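Local coordinates for type 3 secretion system chaperone YscE (PDB 2P58), which acts with YscG as a cytoplasmic chaperone that keeps the type III secretion needle protein YscF from polymerising before it is exported, at residues 54-57 against 58-62. Numbering follows the deposited sequence.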
ATOM      1  N   ILE A  54       7.426 -12.471  -5.458  1.00 12.84           N
ATOM      2  CA  ILE A  54       7.549 -13.252  -6.694  1.00 14.16           C
ATOM      3  C   ILE A  54       6.220 -13.958  -6.973  1.00 14.53           C
ATOM      4  O   ILE A  54       5.737 -13.966  -8.108  1.00 15.35           O
ATOM      5  CB  ILE A  54       8.718 -14.285  -6.551  1.00 15.87           C
ATOM      6  CG1 ILE A  54      10.048 -13.537  -6.519  1.00 14.83           C
ATOM      7  CG2 ILE A  54       8.665 -15.313  -7.663  1.00 15.79           C
ATOM      8  CD1 ILE A  54      11.210 -14.344  -5.907  1.00 15.58           C
ATOM      9  N   ALA A  55       5.612 -14.503  -5.921  1.00 14.19           N
ATOM     10  CA  ALA A  55       4.331 -15.191  -6.030  1.00 14.65           C
ATOM     11  C   ALA A  55       3.254 -14.253  -6.567  1.00 13.73           C
ATOM     12  O   ALA A  55       2.576 -14.582  -7.533  1.00 13.36           O
ATOM     13  CB  ALA A  55       3.914 -15.742  -4.683  1.00 13.23           C
ATOM     14  N   ILE A  56       3.109 -13.074  -5.952  1.00 12.81           N
ATOM     15  CA  ILE A  56       2.085 -12.128  -6.420  1.00 12.66           C
ATOM     16  C   ILE A  56       2.294 -11.788  -7.882  1.00 13.76           C
ATOM     17  O   ILE A  56       1.334 -11.772  -8.675  1.00 13.47           O
ATOM     18  CB  ILE A  56       2.111 -10.818  -5.601  1.00 11.59           C
ATOM     19  CG1 ILE A  56       1.564 -11.093  -4.216  1.00 11.70           C
ATOM     20  CG2 ILE A  56       1.232  -9.717  -6.295  1.00 13.26           C
ATOM     21  CD1 ILE A  56       1.886  -9.978  -3.223  1.00 13.86           C
ATOM     22  N   ILE A  57       3.538 -11.537  -8.266  1.00 14.20           N
ATOM     23  CA  ILE A  57       3.794 -11.191  -9.674  1.00 15.82           C
ATOM     24  C   ILE A  57       3.412 -12.369 -10.567  1.00 15.40           C
ATOM     25  O   ILE A  57       2.822 -12.174 -11.629  1.00 18.19           O
ATOM     26  CB  ILE A  57       5.269 -10.806  -9.901  1.00 17.17           C
ATOM     27  CG1 ILE A  57       5.561  -9.448  -9.239  1.00 17.90           C
ATOM     28  CG2 ILE A  57       5.570 -10.743 -11.419  1.00 21.19           C
ATOM     29  CD1 ILE A  57       4.718  -8.279  -9.793  1.00 24.45           C
ATOM     30  N   HIS A  58       3.733 -13.595 -10.155  1.00 16.04           N
ATOM     31  CA  HIS A  58       3.350 -14.758 -10.979  1.00 18.09           C
ATOM     32  C   HIS A  58       1.834 -14.856 -11.123  1.00 18.31           C
ATOM     33  O   HIS A  58       1.288 -15.035 -12.215  1.00 17.55           O
ATOM     34  CB  HIS A  58       3.841 -16.066 -10.342  1.00 20.15           C
ATOM     35  CG  HIS A  58       5.312 -16.289 -10.486  1.00 25.45           C
ATOM     36  ND1 HIS A  58       5.941 -17.427 -10.017  1.00 28.18           N
ATOM     37  CD2 HIS A  58       6.275 -15.540 -11.077  1.00 25.09           C
ATOM     38  CE1 HIS A  58       7.229 -17.367 -10.320  1.00 27.67           C
ATOM     39  NE2 HIS A  58       7.455 -16.233 -10.960  1.00 26.90           N
ATOM     40  N   TYR A  59       1.149 -14.768 -10.000  1.00 16.67           N
ATOM     41  CA  TYR A  59      -0.305 -14.879 -10.004  1.00 17.01           C
ATOM     42  C   TYR A  59      -1.023 -13.777 -10.748  1.00 18.64           C
ATOM     43  O   TYR A  59      -2.063 -14.020 -11.385  1.00 18.13           O
ATOM     44  CB  TYR A  59      -0.870 -14.879  -8.573  1.00 16.25           C
ATOM     45  CG  TYR A  59      -0.309 -15.888  -7.589  1.00 17.69           C
ATOM     46  CD1 TYR A  59       0.187 -17.125  -8.006  1.00 17.66           C
ATOM     47  CD2 TYR A  59      -0.243 -15.572  -6.230  1.00 17.81           C
ATOM     48  CE1 TYR A  59       0.742 -18.017  -7.090  1.00 20.46           C
ATOM     49  CE2 TYR A  59       0.306 -16.443  -5.312  1.00 19.95           C
ATOM     50  CZ  TYR A  59       0.799 -17.667  -5.743  1.00 20.94           C
ATOM     51  OH  TYR A  59       1.340 -18.509  -4.795  1.00 21.05           O
ATOM     52  N   VAL A  60      -0.486 -12.567 -10.683  1.00 18.42           N
ATOM     53  CA  VAL A  60      -1.190 -11.471 -11.301  1.00 20.89           C
ATOM     54  C   VAL A  60      -0.765 -11.112 -12.684  1.00 22.99           C
ATOM     55  O   VAL A  60      -1.609 -10.855 -13.537  1.00 25.97           O
ATOM     56  CB  VAL A  60      -1.122 -10.196 -10.412  1.00 20.65           C
ATOM     57  CG1 VAL A  60      -1.832  -9.043 -11.088  1.00 23.62           C
ATOM     58  CG2 VAL A  60      -1.753 -10.480  -9.058  1.00 18.21           C
ATOM     59  N   ALA A  61       0.532 -11.100 -12.933  1.00 25.77           N
ATOM     60  CA  ALA A  61       1.011 -10.714 -14.242  1.00 29.14           C
ATOM     61  C   ALA A  61       1.448 -11.938 -15.003  1.00 31.52           C
ATOM     62  O   ALA A  61       1.566 -11.910 -16.224  1.00 33.79           O
ATOM     63  CB  ALA A  61       2.165  -9.739 -14.103  1.00 28.98           C
ATOM     64  N   GLY A  62       1.647 -13.021 -14.265  1.00 33.80           N
ATOM     65  CA  GLY A  62       2.115 -14.248 -14.859  1.00 35.78           C
ATOM     66  C   GLY A  62       3.551 -13.993 -15.257  1.00 38.86           C
ATOM     67  O   GLY A  62       4.395 -13.667 -14.371  1.00 38.63           O
TER
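His58 folds back beside Ile54, and Ile57 reaches forward to Ala61, in the last turns of helix 37-60, the second arm of a two-helix hairpin; both pairs illustrate the i to i+4 pairing of an alpha-helix. The carbonyl of Ile57 receives two backbone donors: Ala61 N at 2.8 Å from Ile57 O, tilted 27° from the carbonyl plane, and, as the i+5 exception, Gly62 N by a weak, more bent bond. The positive phi of Gly62 departs from helical values where this second bond joins the first on Ile57 O. One turn back, His58 N bonds to Ile54 O, which also stands 3.2 Å above one face of the His58 ring, toward its rim. With CG anti to its own carbonyl carbon (chi1 -75°), the imidazole presents a face to the CG2 methyl of Ile54, a CH-pi contact of 3.9 Å from CG2 to the ring centroid. The end of the Ile54 side chain leads away from His58, and Ile54 also packs on Leu20 and Leu24 of helix 10-30, while Ile57 meets Thr17 of that helix. Ala55 repeats the backbone bond one residue on: its carbonyl takes a nearly straight bond from Tyr59 N (173° at the hydrogen), and Ala55 O stands over one face of the Tyr59 ring, 3.1 Å above its plane and offset toward the rim. The same ring also meets an aromatic side chain on the chain of another protein. Farther out on it, Tyr59 CE2 rests 3.7 Å from the Ala55 CB methyl.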